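Local atomic coordinates of N-acetyl-beta-D glucosaminidase (Rhizomucor miehei CAU432, PDB entry 4ZM6), a protein that probably cleaves terminal N-acetylglucosamine residues as a family 3 glycoside hydrolase and also carries a GCN5-related glucosamine N-acetyltransferase region that binds acetyl-CoA. Residues 51-56 against 350-355; 375-380 against 492-497; 451-456 against 479-484; 691-696 against 826-831; 815-820 against 843-848. All coordinates share one frame; numbering follows the deposited sequence.

Contact 1: residues 51-56 against 350-355; sequences TPKQVQ and ADLKTM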
# COMPACT_ATOMS: atom_id res chain seq x y z
N THR A 51 9.93 -44.76 4.10
CA THR A 51 10.35 -44.36 5.44
C THR A 51 11.80 -43.85 5.35
O THR A 51 12.53 -44.23 4.43
CB THR A 51 10.16 -45.51 6.47
OG1 THR A 51 9.53 -45.01 7.65
CG2 THR A 51 11.48 -46.23 6.81
N PRO A 52 12.22 -42.99 6.31
CA PRO A 52 13.46 -42.19 6.21
C PRO A 52 14.67 -42.89 5.58
O PRO A 52 15.31 -42.34 4.69
CB PRO A 52 13.74 -41.82 7.66
CG PRO A 52 12.40 -41.77 8.30
CD PRO A 52 11.58 -42.83 7.63
N LYS A 53 14.97 -44.10 6.06
CA LYS A 53 16.09 -44.88 5.51
C LYS A 53 15.87 -45.19 4.03
O LYS A 53 16.77 -45.01 3.21
CB LYS A 53 16.28 -46.18 6.29
CG LYS A 53 16.87 -46.00 7.68
CD LYS A 53 17.55 -47.28 8.16
CE LYS A 53 18.18 -47.11 9.53
NZ LYS A 53 18.97 -48.31 9.93
N GLN A 54 14.66 -45.65 3.71
CA GLN A 54 14.31 -46.03 2.35
C GLN A 54 14.37 -44.85 1.39
O GLN A 54 14.75 -45.00 0.23
CB GLN A 54 12.90 -46.64 2.30
CG GLN A 54 12.77 -47.86 1.40
CD GLN A 54 13.12 -49.17 2.10
OE1 GLN A 54 13.58 -49.19 3.25
NE2 GLN A 54 12.92 -50.29 1.40
N VAL A 55 13.99 -43.68 1.89
CA VAL A 55 13.94 -42.47 1.07
C VAL A 55 15.35 -41.95 0.78
O VAL A 55 15.63 -41.55 -0.35
CB VAL A 55 13.09 -41.36 1.72
CG1 VAL A 55 13.01 -40.15 0.80
CG2 VAL A 55 11.70 -41.89 2.05
N GLN A 56 16.22 -41.94 1.79
CA GLN A 56 17.62 -41.55 1.59
C GLN A 56 18.28 -42.43 0.54
O GLN A 56 19.04 -41.94 -0.30
CB GLN A 56 18.41 -41.64 2.89
CG GLN A 56 18.17 -40.49 3.86
CD GLN A 56 19.28 -40.35 4.89
OE1 GLN A 56 20.38 -40.89 4.73
NE2 GLN A 56 19.00 -39.61 5.96
N ALA A 350 23.39 -36.92 4.20
CA ALA A 350 23.59 -36.50 5.58
C ALA A 350 23.08 -37.57 6.54
O ALA A 350 22.25 -38.41 6.17
CB ALA A 350 22.89 -35.18 5.84
N ASP A 351 23.57 -37.53 7.78
CA ASP A 351 23.18 -38.50 8.78
C ASP A 351 21.69 -38.34 9.12
O ASP A 351 21.16 -37.24 9.09
CB ASP A 351 24.03 -38.34 10.04
CG ASP A 351 23.98 -39.56 10.96
OD1 ASP A 351 23.21 -40.51 10.68
OD2 ASP A 351 24.72 -39.57 11.96
N LEU A 352 21.04 -39.45 9.44
CA LEU A 352 19.61 -39.46 9.71
C LEU A 352 19.21 -38.62 10.94
O LEU A 352 18.08 -38.14 11.02
CB LEU A 352 19.12 -40.90 9.90
CG LEU A 352 17.63 -41.16 9.67
CD1 LEU A 352 17.29 -41.02 8.20
CD2 LEU A 352 17.24 -42.54 10.19
N LYS A 353 20.15 -38.43 11.87
CA LYS A 353 19.88 -37.67 13.10
C LYS A 353 19.96 -36.16 12.90
O LYS A 353 19.62 -35.40 13.81
CB LYS A 353 20.85 -38.08 14.21
CG LYS A 353 20.79 -39.56 14.59
CD LYS A 353 21.98 -40.34 14.05
CE LYS A 353 21.74 -41.84 14.09
NZ LYS A 353 22.88 -42.59 13.48
N THR A 354 20.42 -35.72 11.72
CA THR A 354 20.48 -34.28 11.40
C THR A 354 19.13 -33.69 10.96
O THR A 354 19.04 -32.50 10.67
CB THR A 354 21.55 -33.98 10.33
OG1 THR A 354 21.22 -34.63 9.10
CG2 THR A 354 22.93 -34.45 10.79
N MET A 355 18.09 -34.53 10.88
CA MET A 355 16.72 -34.04 10.88
C MET A 355 16.45 -33.51 12.28
O MET A 355 16.83 -34.16 13.26
CB MET A 355 15.73 -35.17 10.60
CG MET A 355 15.84 -35.76 9.21
SD MET A 355 14.49 -36.89 8.82
CE MET A 355 14.51 -37.96 10.25
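Pro52, in the first turn of helix 52-68, lays its ring against Leu352, with CB 3.7 Å from Leu352 CD1. Leu352 presents this methyl because its CG stands opposite the backbone N (chi1 -158°), which turns the isobutyl group toward the helix. Lys53 adds the base of its aliphatic chain, CG lying 4.3 Å from Leu352 CD2, so both methyls of one leucine meet successive helix residues. A turn further on, Gln56 reaches over with a chain that is extended beyond CG; its amide arrives across the leucine side chain, NE2 beside CD1. The amide also comes near the loop backbone; Gln56 OE1 and Ala350 O, 3.4 Å apart, are both acceptors and do not bond. With no clear hydrogen bond between the segments, the contact rests on packing round the Leu352 side chain, the Gln56 amide included, while Asp351 O braces the loop from within by accepting both Thr354 N and Thr354 OG1. At this surface contact, helix 52-68 of the family 3 N-terminal TIM-barrel range meets the loop between helices 343-348 and 357-368, and helix 108-125 touches both partners through Val55 on Leu125 and Met355 on Thr124 and Leu125.

Contact 2: residues 375-380 against 492-497; sequences VTNRKN and VDTYLV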
# COMPACT_ATOMS: atom_id res chain seq x y z
N VAL A 375 -15.40 -20.98 17.92
CA VAL A 375 -16.11 -20.04 17.07
C VAL A 375 -17.39 -19.55 17.74
O VAL A 375 -17.68 -18.35 17.73
CB VAL A 375 -16.42 -20.68 15.70
CG1 VAL A 375 -17.14 -19.69 14.79
CG2 VAL A 375 -15.13 -21.16 15.05
N THR A 376 -18.16 -20.47 18.30
CA THR A 376 -19.31 -20.09 19.12
C THR A 376 -19.35 -20.92 20.38
O THR A 376 -18.81 -22.02 20.44
CB THR A 376 -20.65 -20.22 18.36
OG1 THR A 376 -20.88 -21.58 17.98
CG2 THR A 376 -20.66 -19.33 17.12
N ASN A 377 -19.98 -20.36 21.40
CA ASN A 377 -20.06 -20.97 22.71
C ASN A 377 -21.16 -20.25 23.49
O ASN A 377 -20.94 -19.71 24.58
CB ASN A 377 -18.70 -20.88 23.42
CG ASN A 377 -18.59 -21.80 24.62
OD1 ASN A 377 -19.40 -22.71 24.82
ND2 ASN A 377 -17.57 -21.57 25.42
N ARG A 378 -22.35 -20.24 22.90
CA ARG A 378 -23.49 -19.48 23.42
C ARG A 378 -23.93 -19.88 24.84
O ARG A 378 -24.35 -19.03 25.61
CB ARG A 378 -24.69 -19.57 22.46
CG ARG A 378 -24.86 -18.36 21.54
CD ARG A 378 -24.41 -18.59 20.10
NE ARG A 378 -25.33 -19.47 19.38
CZ ARG A 378 -25.35 -19.66 18.06
NH1 ARG A 378 -24.49 -19.03 17.25
NH2 ARG A 378 -26.23 -20.50 17.53
N LYS A 379 -23.83 -21.17 25.17
CA LYS A 379 -24.22 -21.67 26.49
C LYS A 379 -23.03 -21.89 27.44
O LYS A 379 -23.19 -22.47 28.51
CB LYS A 379 -24.97 -22.99 26.36
CG LYS A 379 -26.08 -23.02 25.31
CD LYS A 379 -27.28 -22.18 25.71
CE LYS A 379 -28.58 -22.86 25.29
NZ LYS A 379 -29.79 -22.11 25.72
N ASN A 380 -21.84 -21.44 27.05
CA ASN A 380 -20.61 -21.70 27.80
C ASN A 380 -20.37 -23.19 28.10
O ASN A 380 -19.78 -23.53 29.12
CB ASN A 380 -20.57 -20.88 29.09
CG ASN A 380 -20.31 -19.41 28.83
OD1 ASN A 380 -19.17 -19.00 28.62
ND2 ASN A 380 -21.36 -18.60 28.86
N VAL A 492 -26.52 -24.47 16.26
CA VAL A 492 -25.54 -25.09 17.14
C VAL A 492 -24.84 -24.02 17.96
O VAL A 492 -24.21 -23.13 17.41
CB VAL A 492 -24.50 -25.92 16.35
CG1 VAL A 492 -23.35 -26.36 17.25
CG2 VAL A 492 -25.16 -27.13 15.72
N ASP A 493 -24.99 -24.12 19.28
CA ASP A 493 -24.51 -23.10 20.21
C ASP A 493 -23.02 -23.19 20.48
O ASP A 493 -22.39 -22.20 20.87
CB ASP A 493 -25.26 -23.20 21.54
CG ASP A 493 -26.71 -22.77 21.44
OD1 ASP A 493 -27.00 -21.80 20.70
OD2 ASP A 493 -27.57 -23.40 22.11
N THR A 494 -22.44 -24.37 20.26
CA THR A 494 -21.04 -24.59 20.64
C THR A 494 -20.29 -25.34 19.53
O THR A 494 -20.53 -26.52 19.28
CB THR A 494 -20.94 -25.23 22.06
OG1 THR A 494 -19.82 -26.13 22.13
CG2 THR A 494 -22.23 -25.97 22.42
N TYR A 495 -19.38 -24.62 18.88
CA TYR A 495 -18.71 -25.06 17.66
C TYR A 495 -17.26 -24.56 17.65
O TYR A 495 -16.98 -23.43 18.06
CB TYR A 495 -19.47 -24.49 16.45
CG TYR A 495 -18.84 -24.73 15.09
CD1 TYR A 495 -18.90 -25.98 14.48
CD2 TYR A 495 -18.21 -23.70 14.40
CE1 TYR A 495 -18.33 -26.19 13.23
CE2 TYR A 495 -17.64 -23.90 13.16
CZ TYR A 495 -17.71 -25.15 12.58
OH TYR A 495 -17.16 -25.35 11.34
N LEU A 496 -16.35 -25.42 17.20
CA LEU A 496 -14.93 -25.07 17.09
C LEU A 496 -14.34 -25.64 15.81
O LEU A 496 -14.95 -26.48 15.16
CB LEU A 496 -14.13 -25.56 18.31
CG LEU A 496 -13.90 -27.07 18.47
CD1 LEU A 496 -12.59 -27.34 19.19
CD2 LEU A 496 -15.05 -27.74 19.20
N VAL A 497 -13.14 -25.20 15.46
CA VAL A 497 -12.51 -25.60 14.21
C VAL A 497 -11.02 -25.86 14.42
O VAL A 497 -10.36 -25.18 15.21
CB VAL A 497 -12.72 -24.53 13.10
CG1 VAL A 497 -14.19 -24.45 12.74
CG2 VAL A 497 -12.20 -23.17 13.53
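Bends at chi2 and chi3 (104° and 72°) fold the Arg378 side chain back across Asp493, whose carboxylate is turned to meet it with CG opposite the carbonyl carbon. NE then gives a salt bridge to Asp493 OD1 at 3.2 Å. The oxygen lies near the guanidinium plane and uses its anti lone pair, although the two flat groups stand 72° apart. Val492 O sits over one face of the guanidinium, toward its rim, without bonding. The rest of the group is held by outside partners: NH1 by the carboxylate of Asp532, NH2 by Pro490 O. On the other carboxylate oxygen rests the aliphatic part of Lys379, with CE 3.4 Å from Asp493 OD2; NZ stays beyond salt-bridge range. Arg378 N also bonds Asp493 O (2.8 Å), so side chain and backbone join the same two residues.

Before Arg378 in the chain, the strands pair antiparallel. Tyr495 O accepts from Val375 N (2.9 Å) and Thr376 N (3.2 Å), a classic beta bulge, and Tyr495 N returns a bond to Thr376 O. At the bulge Val375 runs alongside Tyr495. Val375 CB lies at the ring edge, 3.7 Å from Tyr495 CD2. Val375 CG2 meets Val497 CG2. The tyrosine hydroxyl is bonded to Pro483 O. Strand 373-377 is an outermost strand of the six-stranded mixed sheet, though Val375 also has a backbone bond to Ile534; 494-497 separates it from 475-479, and the Arg378-Asp493 pair closes the end of the strand pair, where the chain leaves in a type I turn.

Contact 3: residues 451-456 against 479-484; sequences GTANAN and AVMNPY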
# COMPACT_ATOMS: atom_id res chain seq x y z
N GLY A 451 -17.84 -35.02 15.26
CA GLY A 451 -16.71 -34.68 14.41
C GLY A 451 -17.20 -34.57 12.99
O GLY A 451 -17.57 -35.57 12.37
N THR A 452 -17.24 -33.34 12.47
CA THR A 452 -17.55 -33.13 11.06
C THR A 452 -16.27 -32.94 10.27
O THR A 452 -15.27 -32.46 10.78
CB THR A 452 -18.47 -31.91 10.84
OG1 THR A 452 -17.75 -30.70 11.10
CG2 THR A 452 -19.70 -32.01 11.75
N ALA A 453 -16.31 -33.38 9.02
CA ALA A 453 -15.23 -33.20 8.07
C ALA A 453 -15.88 -32.79 6.76
O ALA A 453 -16.41 -33.63 6.04
CB ALA A 453 -14.45 -34.49 7.92
N ASN A 454 -15.87 -31.48 6.49
CA ASN A 454 -16.54 -30.89 5.32
C ASN A 454 -18.00 -31.31 5.19
O ASN A 454 -18.44 -31.79 4.14
CB ASN A 454 -15.75 -31.20 4.03
CG ASN A 454 -14.45 -30.41 3.94
OD1 ASN A 454 -14.21 -29.48 4.71
ND2 ASN A 454 -13.61 -30.77 2.97
N ALA A 455 -18.75 -31.15 6.28
CA ALA A 455 -20.20 -31.37 6.27
C ALA A 455 -20.86 -30.58 5.14
O ALA A 455 -21.72 -31.10 4.44
CB ALA A 455 -20.80 -30.99 7.62
N ASN A 456 -20.43 -29.33 4.95
CA ASN A 456 -20.93 -28.48 3.85
C ASN A 456 -20.71 -29.05 2.44
O ASN A 456 -21.01 -28.37 1.46
CB ASN A 456 -20.37 -27.04 3.96
CG ASN A 456 -18.91 -26.90 3.51
OD1 ASN A 456 -18.41 -25.78 3.35
ND2 ASN A 456 -18.21 -28.02 3.32
N ALA A 479 -15.33 -29.24 13.70
CA ALA A 479 -15.06 -29.42 12.27
C ALA A 479 -13.55 -29.45 12.02
O ALA A 479 -12.83 -28.51 12.36
CB ALA A 479 -15.71 -28.32 11.46
N VAL A 480 -13.07 -30.53 11.41
CA VAL A 480 -11.63 -30.77 11.33
C VAL A 480 -11.05 -30.60 9.92
O VAL A 480 -9.84 -30.67 9.74
CB VAL A 480 -11.27 -32.16 11.90
CG1 VAL A 480 -11.77 -32.27 13.33
CG2 VAL A 480 -11.83 -33.30 11.05
N MET A 481 -11.91 -30.38 8.92
CA MET A 481 -11.43 -30.03 7.59
C MET A 481 -11.66 -28.52 7.35
O MET A 481 -10.98 -27.71 7.99
CB MET A 481 -12.05 -30.94 6.53
CG MET A 481 -11.57 -32.37 6.68
SD MET A 481 -12.13 -33.51 5.41
CE MET A 481 -11.03 -33.11 4.05
N ASN A 482 -12.58 -28.14 6.49
CA ASN A 482 -12.88 -26.72 6.32
C ASN A 482 -13.68 -26.20 7.51
O ASN A 482 -14.53 -26.91 8.04
CB ASN A 482 -13.66 -26.46 5.03
CG ASN A 482 -12.85 -26.79 3.79
OD1 ASN A 482 -11.62 -26.90 3.83
ND2 ASN A 482 -13.55 -26.95 2.67
N PRO A 483 -13.43 -24.95 7.93
CA PRO A 483 -14.13 -24.36 9.08
C PRO A 483 -15.54 -23.84 8.80
O PRO A 483 -16.21 -23.38 9.73
CB PRO A 483 -13.22 -23.19 9.45
CG PRO A 483 -12.63 -22.77 8.16
CD PRO A 483 -12.38 -24.05 7.42
N TYR A 484 -16.00 -23.94 7.56
CA TYR A 484 -17.28 -23.35 7.17
C TYR A 484 -18.51 -24.17 7.60
O TYR A 484 -19.64 -23.67 7.54
CB TYR A 484 -17.34 -23.14 5.65
CG TYR A 484 -16.18 -22.34 5.04
CD1 TYR A 484 -16.11 -20.95 5.19
CD2 TYR A 484 -15.20 -22.97 4.29
CE1 TYR A 484 -15.07 -20.23 4.62
CE2 TYR A 484 -14.16 -22.26 3.72
CZ TYR A 484 -14.10 -20.88 3.89
OH TYR A 484 -13.06 -20.18 3.31
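The amides of Asn454 and Asn482 meet with their planes 45° apart, and the carbonyl end of Asn454 does most of the touching. Its OD1 accepts the backbone N of Asn482 at 2.8 Å, a fairly straight bond (158° at the hydrogen) from a donor tilted out of the carbonyl plane. OD1 also lies 3.3 Å from Asn482 ND2, at an angle too poor for a bond; that nitrogen has instead a weak bond to Asn143 O. Met481 crosses Asn454 at about a right angle. A bend at chi3 (79°) curls its end over, leaving CE 3.6 Å from Asn454 ND2 while SD rests 3.6 Å from Ala453 CB.

Upstream, the segments still pair as parallel strands: Val480 N bonds Thr452 O (3.0 Å), and Thr452 OG1, in contact with Ala479 CB, is held by Asp485. Asp485 also takes the backbone N of Ala455.

Strands 447-452 and 475-479 are parallel neighbours joined by helix 459-471, a beta-alpha-beta crossover. At their C-terminal ends, where sheet pairing gives out, a side-chain carbonyl takes over from the backbone as acceptor. The chain ends stay joined through Asn454, whose buried oxygen is satisfied by a backbone N-H.

Contact 4: residues 691-696 against 826-831; sequences GDLQDY and RGVTKS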
# COMPACT_ATOMS: atom_id res chain seq x y z
N GLY A 691 34.30 3.90 33.65
CA GLY A 691 35.57 4.28 34.26
C GLY A 691 35.50 5.61 34.99
O GLY A 691 35.04 6.60 34.43
N ASP A 692 35.96 5.62 36.24
CA ASP A 692 36.08 6.85 37.02
C ASP A 692 37.34 7.61 36.59
O ASP A 692 38.43 7.05 36.56
CB ASP A 692 36.14 6.53 38.52
CG ASP A 692 36.19 7.77 39.38
OD1 ASP A 692 35.50 8.76 39.06
OD2 ASP A 692 36.92 7.76 40.40
N LEU A 693 37.18 8.89 36.25
CA LEU A 693 38.30 9.73 35.86
C LEU A 693 38.56 10.86 36.86
O LEU A 693 39.42 11.71 36.61
CB LEU A 693 38.05 10.33 34.47
CG LEU A 693 37.86 9.35 33.30
CD1 LEU A 693 37.73 10.12 32.00
CD2 LEU A 693 39.02 8.37 33.21
N GLN A 694 37.84 10.85 37.98
CA GLN A 694 37.91 11.92 38.99
C GLN A 694 39.32 12.47 39.12
O GLN A 694 39.55 13.67 38.92
CB GLN A 694 37.43 11.40 40.36
CG GLN A 694 36.25 12.16 40.94
CD GLN A 694 35.16 11.23 41.45
OE1 GLN A 694 35.40 10.41 42.34
NE2 GLN A 694 33.96 11.33 40.88
N ASP A 695 40.27 11.60 39.46
CA ASP A 695 41.69 11.94 39.48
C ASP A 695 42.47 10.90 38.70
O ASP A 695 43.11 10.01 39.27
CB ASP A 695 42.20 12.06 40.93
CG ASP A 695 42.30 13.51 41.42
OD1 ASP A 695 41.58 14.39 40.89
OD2 ASP A 695 43.10 13.76 42.34
N TYR A 696 42.41 11.01 37.37
CA TYR A 696 43.09 10.08 36.48
C TYR A 696 44.40 10.68 35.98
O TYR A 696 44.43 11.81 35.47
CB TYR A 696 42.21 9.71 35.27
CG TYR A 696 42.96 8.96 34.19
CD1 TYR A 696 43.17 7.59 34.27
CD2 TYR A 696 43.49 9.64 33.08
CE1 TYR A 696 43.88 6.91 33.29
CE2 TYR A 696 44.19 8.97 32.10
CZ TYR A 696 44.38 7.60 32.20
OH TYR A 696 45.08 6.94 31.22
N ARG A 826 38.35 17.78 29.80
CA ARG A 826 36.99 18.29 29.56
C ARG A 826 36.06 18.24 30.78
O ARG A 826 34.89 18.58 30.67
CB ARG A 826 36.34 17.52 28.40
CG ARG A 826 37.02 17.69 27.06
CD ARG A 826 36.44 16.70 26.06
NE ARG A 826 36.91 16.91 24.69
CZ ARG A 826 36.36 16.36 23.61
NH1 ARG A 826 35.31 15.55 23.72
NH2 ARG A 826 36.87 16.62 22.41
N GLY A 827 36.58 17.79 31.92
CA GLY A 827 35.80 17.76 33.15
C GLY A 827 35.03 16.47 33.37
O GLY A 827 34.28 16.36 34.33
N VAL A 828 35.25 15.48 32.50
CA VAL A 828 34.51 14.23 32.56
C VAL A 828 34.95 13.43 33.78
O VAL A 828 36.13 13.15 33.95
CB VAL A 828 34.74 13.37 31.30
CG1 VAL A 828 34.11 12.00 31.46
CG2 VAL A 828 34.20 14.08 30.07
N THR A 829 33.98 13.07 34.62
CA THR A 829 34.23 12.23 35.79
C THR A 829 33.90 10.75 35.55
O THR A 829 34.52 9.88 36.17
CB THR A 829 33.43 12.74 37.01
OG1 THR A 829 32.03 12.80 36.69
CG2 THR A 829 33.89 14.12 37.42
N LYS A 830 32.94 10.46 34.66
CA LYS A 830 32.52 9.08 34.38
C LYS A 830 32.57 8.80 32.89
O LYS A 830 32.02 9.56 32.10
CB LYS A 830 31.11 8.84 34.92
CG LYS A 830 31.00 8.96 36.44
CD LYS A 830 29.55 9.10 36.89
CE LYS A 830 29.44 9.51 38.35
NZ LYS A 830 29.70 8.38 39.29
N SER A 831 33.22 7.70 32.49
CA SER A 831 33.53 7.44 31.08
C SER A 831 32.92 6.13 30.56
O SER A 831 32.99 5.10 31.22
CB SER A 831 35.05 7.41 30.88
OG SER A 831 35.38 7.21 29.52
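Val828 follows Gly827, the residue with positive phi that ends helix 811-825 in a Schellman motif, and it meets Leu693 with both backbone and side chain. Its O lies 3.5 Å from Leu693 CB, and its CG1 touches the CD1 methyl of the leucine at 4.1 Å. CD1 gets there because it lies anti to CA (chi2 -176°), which carries the methyl on as far as Ser831 CB. Thr829 supplies the next link. Its O accepts Leu693 N at 2.8 Å along a nearly straight N-H (174°), though the donor stands well above the carbonyl plane. Asp692 OD1 also approaches Thr829 O, as a second acceptor without a bond. The Thr829 hydroxyl is bonded to Arg793 O, while its CB is brushed by the amide of Gln694. Lys830 forms a non-hydrogen-bonded pair with Asp692 and lends its CA as a C-H donor to Gly691 O. At Ser831 the pairing becomes fully reciprocal: Ser831 N bonds Gly691 O at 2.9 Å, and Gly691 N bonds Ser831 O at 3.0 Å. Helix 811-825 covers the leucine side through Leu823 and Asn820. Strand 830-836 is the second strand of a beta-alpha-beta crossover from strand 794-802, as in the GCN5-related acetyltransferase fold, and strand 686-692, from the preceding N-acetyltransferase range, joins its other edge antiparallel.

Contact 5: residues 815-820 against 843-848; sequences IVAHAN and SRVGYK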
# COMPACT_ATOMS: atom_id res chain seq x y z
N ILE A 815 46.91 5.50 23.04
CA ILE A 815 45.84 6.34 22.51
C ILE A 815 44.58 6.29 23.38
O ILE A 815 43.88 7.30 23.50
CB ILE A 815 45.50 5.99 21.05
CG1 ILE A 815 44.65 7.10 20.43
CG2 ILE A 815 44.79 4.65 20.96
CD1 ILE A 815 44.50 6.96 18.93
N VAL A 816 44.30 5.15 23.98
CA VAL A 816 43.18 5.05 24.91
C VAL A 816 43.49 5.85 26.17
O VAL A 816 42.64 6.58 26.68
CB VAL A 816 42.84 3.58 25.27
CG1 VAL A 816 41.94 3.49 26.49
CG2 VAL A 816 42.17 2.90 24.09
N ALA A 817 44.71 5.72 26.68
CA ALA A 817 45.13 6.44 27.88
C ALA A 817 45.09 7.94 27.64
O ALA A 817 44.70 8.72 28.51
CB ALA A 817 46.51 5.99 28.33
N HIS A 818 45.49 8.33 26.43
CA HIS A 818 45.41 9.72 26.02
C HIS A 818 43.96 10.19 25.97
O HIS A 818 43.64 11.27 26.45
CB HIS A 818 46.06 9.91 24.66
CG HIS A 818 46.30 11.34 24.30
ND1 HIS A 818 45.52 12.03 23.40
CD2 HIS A 818 47.23 12.22 24.75
CE1 HIS A 818 45.97 13.27 23.30
NE2 HIS A 818 47.00 13.41 24.10
N ALA A 819 43.09 9.36 25.40
CA ALA A 819 41.65 9.64 25.36
C ALA A 819 41.08 9.88 26.75
O ALA A 819 40.23 10.76 26.93
CB ALA A 819 40.91 8.51 24.67
N ASN A 820 41.54 9.11 27.73
CA ASN A 820 41.15 9.34 29.12
C ASN A 820 41.62 10.70 29.64
O ASN A 820 40.88 11.38 30.36
CB ASN A 820 41.66 8.22 30.03
CG ASN A 820 40.73 7.02 30.06
OD1 ASN A 820 39.89 6.85 29.19
ND2 ASN A 820 40.89 6.18 31.08
N SER A 843 40.94 -2.77 31.65
CA SER A 843 41.23 -2.82 33.09
C SER A 843 42.51 -2.06 33.43
O SER A 843 42.63 -1.51 34.51
CB SER A 843 41.36 -4.27 33.57
OG SER A 843 40.10 -4.93 33.59
N ARG A 844 43.45 -2.04 32.48
CA ARG A 844 44.74 -1.36 32.65
C ARG A 844 44.65 0.17 32.65
O ARG A 844 45.67 0.84 32.85
CB ARG A 844 45.71 -1.81 31.55
CG ARG A 844 46.06 -3.29 31.57
CD ARG A 844 46.53 -3.77 30.21
NE ARG A 844 47.72 -3.05 29.76
CZ ARG A 844 48.24 -3.13 28.54
NH1 ARG A 844 47.69 -3.91 27.60
NH2 ARG A 844 49.33 -2.43 28.24
N VAL A 845 43.46 0.72 32.41
CA VAL A 845 43.24 2.16 32.48
C VAL A 845 41.97 2.51 33.27
O VAL A 845 41.32 3.52 33.01
CB VAL A 845 43.21 2.79 31.07
CG1 VAL A 845 44.57 2.69 30.41
CG2 VAL A 845 42.15 2.13 30.20
N GLY A 846 41.61 1.65 34.23
CA GLY A 846 40.57 1.96 35.21
C GLY A 846 39.12 1.67 34.84
O GLY A 846 38.21 2.08 35.56
N TYR A 847 38.89 0.95 33.73
CA TYR A 847 37.51 0.60 33.33
C TYR A 847 37.09 -0.76 33.89
O TYR A 847 37.74 -1.77 33.63
CB TYR A 847 37.36 0.59 31.81
CG TYR A 847 37.40 1.95 31.17
CD1 TYR A 847 36.31 2.82 31.26
CD2 TYR A 847 38.52 2.38 30.47
CE1 TYR A 847 36.35 4.07 30.68
CE2 TYR A 847 38.56 3.62 29.88
CZ TYR A 847 37.48 4.47 29.98
OH TYR A 847 37.54 5.71 29.39
N LYS A 848 36.01 -0.77 34.66
CA LYS A 848 35.36 -2.00 35.09
C LYS A 848 34.02 -2.12 34.36
O LYS A 848 33.49 -1.12 33.87
CB LYS A 848 35.19 -2.04 36.61
CG LYS A 848 34.08 -1.16 37.19
CD LYS A 848 34.27 -1.02 38.70
CE LYS A 848 32.95 -1.01 39.46
NZ LYS A 848 32.21 0.27 39.29
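Asn820 and Tyr847 approach from opposite directions, the amide coming from the helix and the phenol from the segment leading into strand 847-857. Their planes are 66° apart, and Asn820 OD1 lies at the edge of the ring, near its plane. The tyrosine hydroxyl donates to that oxygen, OH to OD1 2.6 Å, from a position tilted 24° out of the amide carbonyl plane. The asparagine is set for this by its first torsion (chi1 -85°), which places CG opposite the carbonyl carbon and sends the amide outward from the helix. The amide nitrogen, by contrast, stands above the ring plane, ND2 3.7 Å from Tyr847 CE2.

Val816, one helical turn earlier, crosses Val845 at about a right angle, and a single methyl from each makes the touch, CG1 to CG2 at 4.0 Å. The other methyl of Val845, CG1, leans more loosely on Ala817 CB (4.4 Å). Val845 lies in the type I turn Ser843-Gly846; the positive phi of Gly846 completes a Schellman motif ending helix 839-843. Met797 of strand 794-802 touches Val816, Asn820 and Tyr847 alike as the helix packs on this sheet of the C-terminal N-acetyltransferase range, consistent with the GCN5-related fold.

All five touching residues are buried. The hydroxyl also bonds Ser831 OG, and these two partners at one oxygen probably fix the rotation of its O-H.

Contact 1 is a surface contact without a clear cross-segment hydrogen bond, whereas contacts 2, 3 and 5 are buried and contact 4 partly so. Contacts 2 and 3 share a sheet, their centres about 14 Å apart: strand 494-497 bonds to strand 475-479 through Leu496 O and Ala479 N, so backbone pairing with a charged end in contact 2 continues into the amide-closed strand ends of contact 3. Contacts 4 and 5 form a second cluster, with centres about 10 Å apart, built on helix 811-825 and a different sheet. There contact 4 relies on backbone pairing and contact 5 on side chains. The two clusters stand far apart, about 70 Å between the centres of contacts 3 and 5.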